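PDB 2Z72: protein-tyrosine-phosphatase, which removes phosphate from phosphotyrosine by hydrolysis in a cold-adapted bacterium, probably with the two-zinc centre of a calcineurin-like phosphoesterase. Local coordinates for residues R258-S262 / E263-E267; V125-F128 / M129-L132; R165-I168 / A169-L172. All coordinates share one frame; numbering follows the deposited sequence.

Interaction 1: residues R258-S262 / E263-E267; sequences RGYFS and ETFTE
Phe265 turns its CG opposite the backbone N (chi1 -167°) and so swings its ring back toward residues 258-262, while Tyr260 has CG anti to its own carbonyl carbon, and the two side chains run alongside each other in the same direction. Their ring planes are inclined at 48°, with centroids 5.3 Å apart. The touching is done by one corner of each ring: Tyr260 CD1 stands 3.5 Å from Phe265 CE1 and almost as near to CZ. At its other end Phe265 rests on the backbone, its CB 3.1 Å from Gly259 O. That same carbonyl oxygen accepts the amide N-H of Ser262, just after the 3-10 segment 259-261.

The chain reverses here through a type I beta turn from Ser262 to Phe265. Its closing bond, from Phe265 N to Ser262 O, measures 3.3 Å and is far from straight (144° at the hydrogen), with the donor above the carbonyl plane. A water donates to both Ser262 O, at 2.8 Å, and Phe265 O, at 2.7 Å, so the two ends of the turn share a second, bridged link. Side chains add a third: Ser262 OG and Thr264 OG1 are hydrogen-bonded at 3.0 Å, and either may be the donor.

Beyond the turn both aromatic side chains touch Leu270 of helix 267-277, and Tyr260 also packs on Ile282 and Val284 of strand 281-284. Its hydroxyl is bonded to the backbone N of Ile210. Thr266 then takes the N-cap position of helix 267-277. The whole exemplifies a 3-10 segment running into a type I beta turn, the connection that delivers the chain to a helix packed beside a sheet of the calcineurin-like fold.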
loop_
_atom_site.group_PDB
_atom_site.type_symbol
_atom_site.label_atom_id
_atom_site.label_comp_id
_atom_site.label_asym_id
_atom_site.label_seq_id
_atom_site.Cartn_x
_atom_site.Cartn_y
_atom_site.Cartn_z
ATOM N N ARG A 258 -15.010 -1.631 -8.318
ATOM C CA ARG A 258 -15.511 -2.669 -7.465
ATOM C C ARG A 258 -16.315 -3.740 -8.196
ATOM O O ARG A 258 -17.030 -4.523 -7.586
ATOM C CB ARG A 258 -16.404 -2.148 -6.305
ATOM C CG ARG A 258 -15.589 -1.289 -5.384
ATOM C CD ARG A 258 -16.381 -1.088 -4.119
ATOM N NE ARG A 258 -15.911 -0.007 -3.332
ATOM C CZ ARG A 258 -15.163 0.146 -2.314
ATOM N NH1 ARG A 258 -14.796 1.241 -1.608
ATOM N NH2 ARG A 258 -14.628 -0.974 -1.821
ATOM N N GLY A 259 -16.186 -3.767 -9.516
ATOM C CA GLY A 259 -16.994 -4.640 -10.344
ATOM C C GLY A 259 -16.803 -6.097 -9.989
ATOM O O GLY A 259 -17.736 -6.912 -10.173
ATOM N N TYR A 260 -15.609 -6.541 -9.550
ATOM C CA TYR A 260 -15.408 -7.979 -9.261
ATOM C C TYR A 260 -16.312 -8.448 -8.108
ATOM O O TYR A 260 -16.551 -9.639 -7.983
ATOM C CB TYR A 260 -13.959 -8.317 -8.931
ATOM C CG TYR A 260 -12.973 -7.969 -10.006
ATOM C CD1 TYR A 260 -13.365 -7.821 -11.345
ATOM C CD2 TYR A 260 -11.645 -7.806 -9.725
ATOM C CE1 TYR A 260 -12.422 -7.506 -12.327
ATOM C CE2 TYR A 260 -10.717 -7.505 -10.701
ATOM C CZ TYR A 260 -11.095 -7.344 -12.000
ATOM O OH TYR A 260 -10.148 -7.024 -12.938
ATOM N N PHE A 261 -16.816 -7.508 -7.316
ATOM C CA PHE A 261 -17.666 -7.773 -6.166
ATOM C C PHE A 261 -19.124 -7.532 -6.409
ATOM O O PHE A 261 -19.956 -7.653 -5.498
ATOM C CB PHE A 261 -17.153 -6.940 -4.971
ATOM C CG PHE A 261 -15.734 -7.289 -4.626
ATOM C CD1 PHE A 261 -14.684 -6.540 -5.158
ATOM C CD2 PHE A 261 -15.456 -8.357 -3.817
ATOM C CE1 PHE A 261 -13.395 -6.929 -4.871
ATOM C CE2 PHE A 261 -14.179 -8.690 -3.518
ATOM C CZ PHE A 261 -13.125 -7.980 -4.052
ATOM N N SER A 262 -19.472 -7.184 -7.621
ATOM C CA SER A 262 -20.818 -6.986 -8.081
ATOM C C SER A 262 -21.489 -8.332 -8.319
ATOM O O SER A 262 -20.916 -9.248 -8.886
ATOM C CB SER A 262 -20.874 -6.114 -9.341
ATOM O OG SER A 262 -22.197 -6.036 -9.849
ATOM N N GLU A 263 -22.731 -8.467 -7.853
ATOM C CA GLU A 263 -23.433 -9.702 -8.046
ATOM C C GLU A 263 -23.749 -9.981 -9.526
ATOM O O GLU A 263 -24.105 -11.111 -9.851
ATOM C CB GLU A 263 -24.811 -9.727 -7.334
ATOM C CG GLU A 263 -24.859 -10.618 -6.133
ATOM C CD GLU A 263 -26.200 -10.964 -5.512
ATOM O OE1 GLU A 263 -26.438 -12.187 -5.400
ATOM O OE2 GLU A 263 -26.892 -10.022 -5.138
ATOM N N THR A 264 -23.640 -9.049 -10.435
ATOM C CA THR A 264 -23.855 -9.312 -11.849
ATOM C C THR A 264 -22.625 -9.554 -12.686
ATOM O O THR A 264 -22.719 -9.921 -13.854
ATOM C CB THR A 264 -24.558 -8.099 -12.509
ATOM O OG1 THR A 264 -23.914 -6.877 -12.214
ATOM C CG2 THR A 264 -25.940 -8.051 -11.876
ATOM N N PHE A 265 -21.453 -9.260 -12.127
ATOM C CA PHE A 265 -20.216 -9.544 -12.827
ATOM C C PHE A 265 -20.092 -11.022 -13.021
ATOM O O PHE A 265 -20.334 -11.867 -12.150
ATOM C CB PHE A 265 -19.055 -9.030 -11.962
ATOM C CG PHE A 265 -17.751 -9.000 -12.741
ATOM C CD1 PHE A 265 -16.770 -9.907 -12.446
ATOM C CD2 PHE A 265 -17.520 -8.081 -13.761
ATOM C CE1 PHE A 265 -15.534 -9.943 -13.093
ATOM C CE2 PHE A 265 -16.314 -8.113 -14.418
ATOM C CZ PHE A 265 -15.375 -9.058 -14.129
ATOM N N THR A 266 -19.709 -11.342 -14.267
ATOM C CA THR A 266 -19.706 -12.747 -14.616
ATOM C C THR A 266 -18.285 -13.253 -14.796
ATOM O O THR A 266 -17.376 -12.506 -15.151
ATOM C CB THR A 266 -20.429 -12.998 -15.945
ATOM O OG1 THR A 266 -19.942 -12.085 -16.953
ATOM C CG2 THR A 266 -21.888 -12.629 -15.821
ATOM N N GLU A 267 -18.129 -14.551 -14.503
ATOM C CA GLU A 267 -16.852 -15.198 -14.699
ATOM C C GLU A 267 -16.412 -15.143 -16.137
ATOM O O GLU A 267 -15.218 -15.003 -16.416
ATOM C CB GLU A 267 -16.961 -16.629 -14.225
ATOM C CG GLU A 267 -15.649 -17.304 -14.049
ATOM C CD GLU A 267 -15.578 -18.502 -13.121
ATOM O OE1 GLU A 267 -14.715 -19.361 -13.389
ATOM O OE2 GLU A 267 -16.331 -18.560 -12.117
HETATM O O HOH W 1 -20.657 -11.970 -9.517
#

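Interaction 2: residues V125-F128 / M129-L132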
loop_
_atom_site.group_PDB
_atom_site.type_symbol
_atom_site.label_atom_id
_atom_site.label_comp_id
_atom_site.label_asym_id
_atom_site.label_seq_id
_atom_site.Cartn_x
_atom_site.Cartn_y
_atom_site.Cartn_z
ATOM N N VAL A 125 2.416 2.882 10.436
ATOM C CA VAL A 125 2.379 2.009 9.274
ATOM C C VAL A 125 3.321 2.472 8.215
ATOM O O VAL A 125 4.089 1.662 7.628
ATOM C CB VAL A 125 0.955 1.844 8.716
ATOM C CG1 VAL A 125 1.014 0.904 7.507
ATOM C CG2 VAL A 125 0.012 1.279 9.761
ATOM N N LEU A 126 3.318 3.770 7.890
ATOM C CA LEU A 126 4.165 4.258 6.814
ATOM C C LEU A 126 5.623 4.009 7.082
ATOM O O LEU A 126 6.368 3.487 6.230
ATOM C CB LEU A 126 3.874 5.756 6.591
ATOM C CG LEU A 126 2.531 6.108 5.939
ATOM C CD1 LEU A 126 2.265 7.583 6.084
ATOM C CD2 LEU A 126 2.490 5.751 4.454
ATOM N N TRP A 127 6.095 4.381 8.279
ATOM C CA TRP A 127 7.522 4.222 8.557
ATOM C C TRP A 127 7.902 2.753 8.684
ATOM O O TRP A 127 9.045 2.401 8.370
ATOM C CB TRP A 127 7.956 5.045 9.782
ATOM C CG TRP A 127 7.977 6.507 9.512
ATOM C CD1 TRP A 127 7.179 7.478 10.001
ATOM C CD2 TRP A 127 8.906 7.155 8.613
ATOM N NE1 TRP A 127 7.541 8.684 9.485
ATOM C CE2 TRP A 127 8.597 8.530 8.636
ATOM C CE3 TRP A 127 9.980 6.730 7.807
ATOM C CZ2 TRP A 127 9.299 9.460 7.884
ATOM C CZ3 TRP A 127 10.672 7.656 7.061
ATOM C CH2 TRP A 127 10.339 9.004 7.099
ATOM N N PHE A 128 7.014 1.913 9.183
ATOM C CA PHE A 128 7.257 0.504 9.220
ATOM C C PHE A 128 7.418 -0.022 7.798
ATOM O O PHE A 128 8.356 -0.791 7.533
ATOM C CB PHE A 128 6.116 -0.222 9.944
ATOM C CG PHE A 128 6.194 -1.728 9.821
ATOM C CD1 PHE A 128 7.125 -2.472 10.511
ATOM C CD2 PHE A 128 5.317 -2.379 8.988
ATOM C CE1 PHE A 128 7.196 -3.843 10.371
ATOM C CE2 PHE A 128 5.389 -3.761 8.845
ATOM C CZ PHE A 128 6.312 -4.506 9.555
ATOM N N MET A 129 6.535 0.357 6.904
ATOM C CA MET A 129 6.610 -0.143 5.515
ATOM C C MET A 129 7.832 0.397 4.800
ATOM O O MET A 129 8.382 -0.324 3.951
ATOM C CB MET A 129 5.315 0.155 4.785
ATOM C CG MET A 129 4.101 -0.630 5.245
ATOM S SD MET A 129 4.325 -2.415 5.258
ATOM C CE MET A 129 4.614 -2.696 3.520
ATOM N N TYR A 130 8.262 1.617 5.111
ATOM C CA TYR A 130 9.485 2.182 4.540
ATOM C C TYR A 130 10.679 1.326 4.966
ATOM O O TYR A 130 11.518 0.912 4.175
ATOM C CB TYR A 130 9.554 3.607 4.997
ATOM C CG TYR A 130 10.717 4.464 4.546
ATOM C CD1 TYR A 130 11.971 4.315 5.115
ATOM C CD2 TYR A 130 10.590 5.436 3.581
ATOM C CE1 TYR A 130 13.054 5.083 4.731
ATOM C CE2 TYR A 130 11.640 6.252 3.197
ATOM C CZ TYR A 130 12.868 6.063 3.792
ATOM O OH TYR A 130 13.977 6.847 3.475
ATOM N N GLN A 131 10.787 1.061 6.276
ATOM C CA GLN A 131 11.867 0.219 6.771
ATOM C C GLN A 131 11.782 -1.174 6.140
ATOM O O GLN A 131 12.813 -1.734 5.731
ATOM C CB GLN A 131 11.804 0.147 8.304
ATOM C CG GLN A 131 12.817 -0.766 8.909
ATOM C CD GLN A 131 12.806 -0.552 10.409
ATOM O OE1 GLN A 131 12.152 -1.333 11.120
ATOM N NE2 GLN A 131 13.482 0.461 10.905
ATOM N N LEU A 132 10.588 -1.748 6.044
ATOM C CA LEU A 132 10.463 -3.107 5.493
ATOM C C LEU A 132 10.908 -3.114 4.053
ATOM O O LEU A 132 11.520 -4.107 3.582
ATOM C CB LEU A 132 8.999 -3.513 5.676
ATOM C CG LEU A 132 8.839 -5.015 5.644
ATOM C CD1 LEU A 132 9.306 -5.630 6.982
ATOM C CD2 LEU A 132 7.401 -5.395 5.390
#
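Phe128, Met129 and Trp127 carry most of this helical contact, each reaching a neighbour by a different route. In Phe128 the ring leaves CB on the side remote from the backbone N (chi1 170°) and runs alongside the side chain of Leu132, one turn further on, where CZ meets CD1 at 4.1 Å in one of the two conformers of that leucine. Met129, bent at chi2 and chi3, crosses the same ring obliquely. Its SD lies 3.9 Å from Phe128 CD2, a Met-aromatic contact in which the sulfur is well off the ring normal. Back along the helix, Met129 CG packs against Val125 CG1 at 4.1 Å.

All of this belongs to helix 122-138, the crossover helix of the beta-alpha-beta unit formed with strands 108-111 and 142-145. Met129 packs on Met109 and Met111 of the first strand, whereas Phe128 meets Leu86, Leu87 and Leu90 of helix 83-92. Were Phe128 replaced by an alanine, a gap would probably open beside these three leucines, and the sulfur of Met129 would lose the ring next to it.

Trp127 serves another flank. The edge of its six-membered ring is turned to the face of Tyr130, with CZ3 3.9 Å above the plane of that ring and over its centre; the planes meet at 61°. The polar ends are held elsewhere: Trp127 NE1 bonds to Pro11 O, and Tyr130 OH to Glu186 OE1 and Ser56 N.

Interaction 3: residues R165-I168 / A169-L172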
loop_
_atom_site.group_PDB
_atom_site.type_symbol
_atom_site.label_atom_id
_atom_site.label_comp_id
_atom_site.label_asym_id
_atom_site.label_seq_id
_atom_site.Cartn_x
_atom_site.Cartn_y
_atom_site.Cartn_z
ATOM N N ARG A 165 -7.540 13.108 14.691
ATOM C CA ARG A 165 -6.324 13.202 15.501
ATOM C C ARG A 165 -5.263 13.957 14.719
ATOM O O ARG A 165 -4.396 14.589 15.335
ATOM C CB ARG A 165 -5.681 11.937 16.065
ATOM C CG ARG A 165 -4.946 11.020 15.058
ATOM C CD ARG A 165 -4.577 9.675 15.677
ATOM N NE ARG A 165 -3.617 9.925 16.747
ATOM C CZ ARG A 165 -2.310 9.824 16.690
ATOM N NH1 ARG A 165 -1.668 9.347 15.642
ATOM N NH2 ARG A 165 -1.593 10.213 17.762
ATOM N N TYR A 166 -5.290 13.873 13.392
ATOM C CA TYR A 166 -4.253 14.490 12.569
ATOM C C TYR A 166 -4.455 15.985 12.454
ATOM O O TYR A 166 -3.605 16.686 11.904
ATOM C CB TYR A 166 -4.112 13.784 11.191
ATOM C CG TYR A 166 -3.633 12.345 11.474
ATOM C CD1 TYR A 166 -4.421 11.237 11.225
ATOM C CD2 TYR A 166 -2.362 12.133 12.048
ATOM C CE1 TYR A 166 -3.934 9.972 11.512
ATOM C CE2 TYR A 166 -1.913 10.864 12.362
ATOM C CZ TYR A 166 -2.703 9.768 12.096
ATOM O OH TYR A 166 -2.299 8.512 12.423
ATOM N N ASP A 167 -5.551 16.477 13.033
ATOM C CA ASP A 167 -5.676 17.957 13.095
ATOM C C ASP A 167 -4.603 18.584 14.007
ATOM O O ASP A 167 -4.299 19.756 13.862
ATOM C CB ASP A 167 -7.084 18.370 13.602
ATOM C CG ASP A 167 -8.232 18.096 12.720
ATOM O OD1 ASP A 167 -9.406 18.300 13.122
ATOM O OD2 ASP A 167 -8.014 17.685 11.556
ATOM N N ILE A 168 -4.087 17.832 14.962
ATOM C CA ILE A 168 -3.012 18.340 15.792
ATOM C C ILE A 168 -1.800 18.623 14.925
ATOM O O ILE A 168 -1.214 19.721 14.896
ATOM C CB ILE A 168 -2.693 17.401 16.988
ATOM C CG1 ILE A 168 -3.866 17.181 17.947
ATOM C CG2 ILE A 168 -1.465 17.929 17.741
ATOM C CD1 ILE A 168 -4.323 18.478 18.580
ATOM N N ALA A 169 -1.377 17.639 14.113
ATOM C CA ALA A 169 -0.212 17.814 13.255
ATOM C C ALA A 169 -0.447 18.934 12.264
ATOM O O ALA A 169 0.464 19.753 12.046
ATOM C CB ALA A 169 0.089 16.510 12.541
ATOM N N THR A 170 -1.609 19.005 11.629
ATOM C CA THR A 170 -1.803 20.059 10.632
ATOM C C THR A 170 -1.809 21.440 11.259
ATOM O O THR A 170 -1.329 22.396 10.658
ATOM C CB THR A 170 -3.054 19.824 9.762
ATOM O OG1 THR A 170 -4.212 19.659 10.591
ATOM C CG2 THR A 170 -2.896 18.563 8.952
ATOM N N THR A 171 -2.332 21.557 12.471
ATOM C CA THR A 171 -2.304 22.876 13.179
ATOM C C THR A 171 -0.883 23.194 13.568
ATOM O O THR A 171 -0.379 24.300 13.292
ATOM C CB THR A 171 -3.245 22.838 14.380
ATOM O OG1 THR A 171 -4.591 22.698 13.909
ATOM C CG2 THR A 171 -3.205 24.209 15.089
ATOM N N LEU A 172 -0.175 22.289 14.233
ATOM C CA LEU A 172 1.151 22.602 14.781
ATOM C C LEU A 172 2.218 22.786 13.732
ATOM O O LEU A 172 3.067 23.648 13.879
ATOM C CB LEU A 172 1.570 21.533 15.786
ATOM C CG LEU A 172 0.743 21.497 17.066
ATOM C CD1 LEU A 172 1.192 20.347 17.933
ATOM C CD2 LEU A 172 0.865 22.821 17.858
HETATM O O HOH W 2 -1.392 14.697 14.839
#
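One face of the Tyr166 ring carries the aliphatic part of Arg165, whose CG sits 3.7 Å above the plane and over its centre, while Tyr166 OH lies at the edge of the arginine's guanidinium group, in its plane. That hydroxyl is bonded to Val122 N, and the guanidinium has a salt bridge from NH2 to Glu7 OE1. The pair belongs to the region of the short helix 166-172, an element laid on strands 8-14 and 22-27.

Along it, Thr170 N donates to Tyr166 O, Thr171 N to Asp167 O and Leu172 N to Ile168 O, this last nearly straight (171° at the hydrogen). Thr170 OG1 stands 3.3 Å from both Tyr166 O and Asp167 O; each bond would be weak, and its single proton is not assigned between them. Near Arg165, a water donates to Arg165 O and weakly accepts the N-H of Ala169, bridging a separation of 4.5 Å between Arg165 O and Ala169 N. On the apolar flank, which faces Ile26, Ile168 holds its CG2 branch directly across from the backbone N, where it meets Leu172 CD1 at 3.6 Å.

Overall arrangement
The three contacts show how the same short sequence separation is used differently with depth. Interaction 2 is core, its centre about 10 Å from that of the chain, and relies on aromatic, sulfur and aliphatic packing over regular helical bonds. Interactions 1 and 3, each centred about 23 Å out, are partly buried, and both add a bridging water and hydroxyl groups to an apolar side. Interactions 2 and 3 come nearest, about 8 Å between closest atoms, and are linked through helix 122-138, which Tyr166 reaches at Val122, and through strand 8-14, where both have partners. Interaction 1 is separate, lying across the chain's centre from interaction 2.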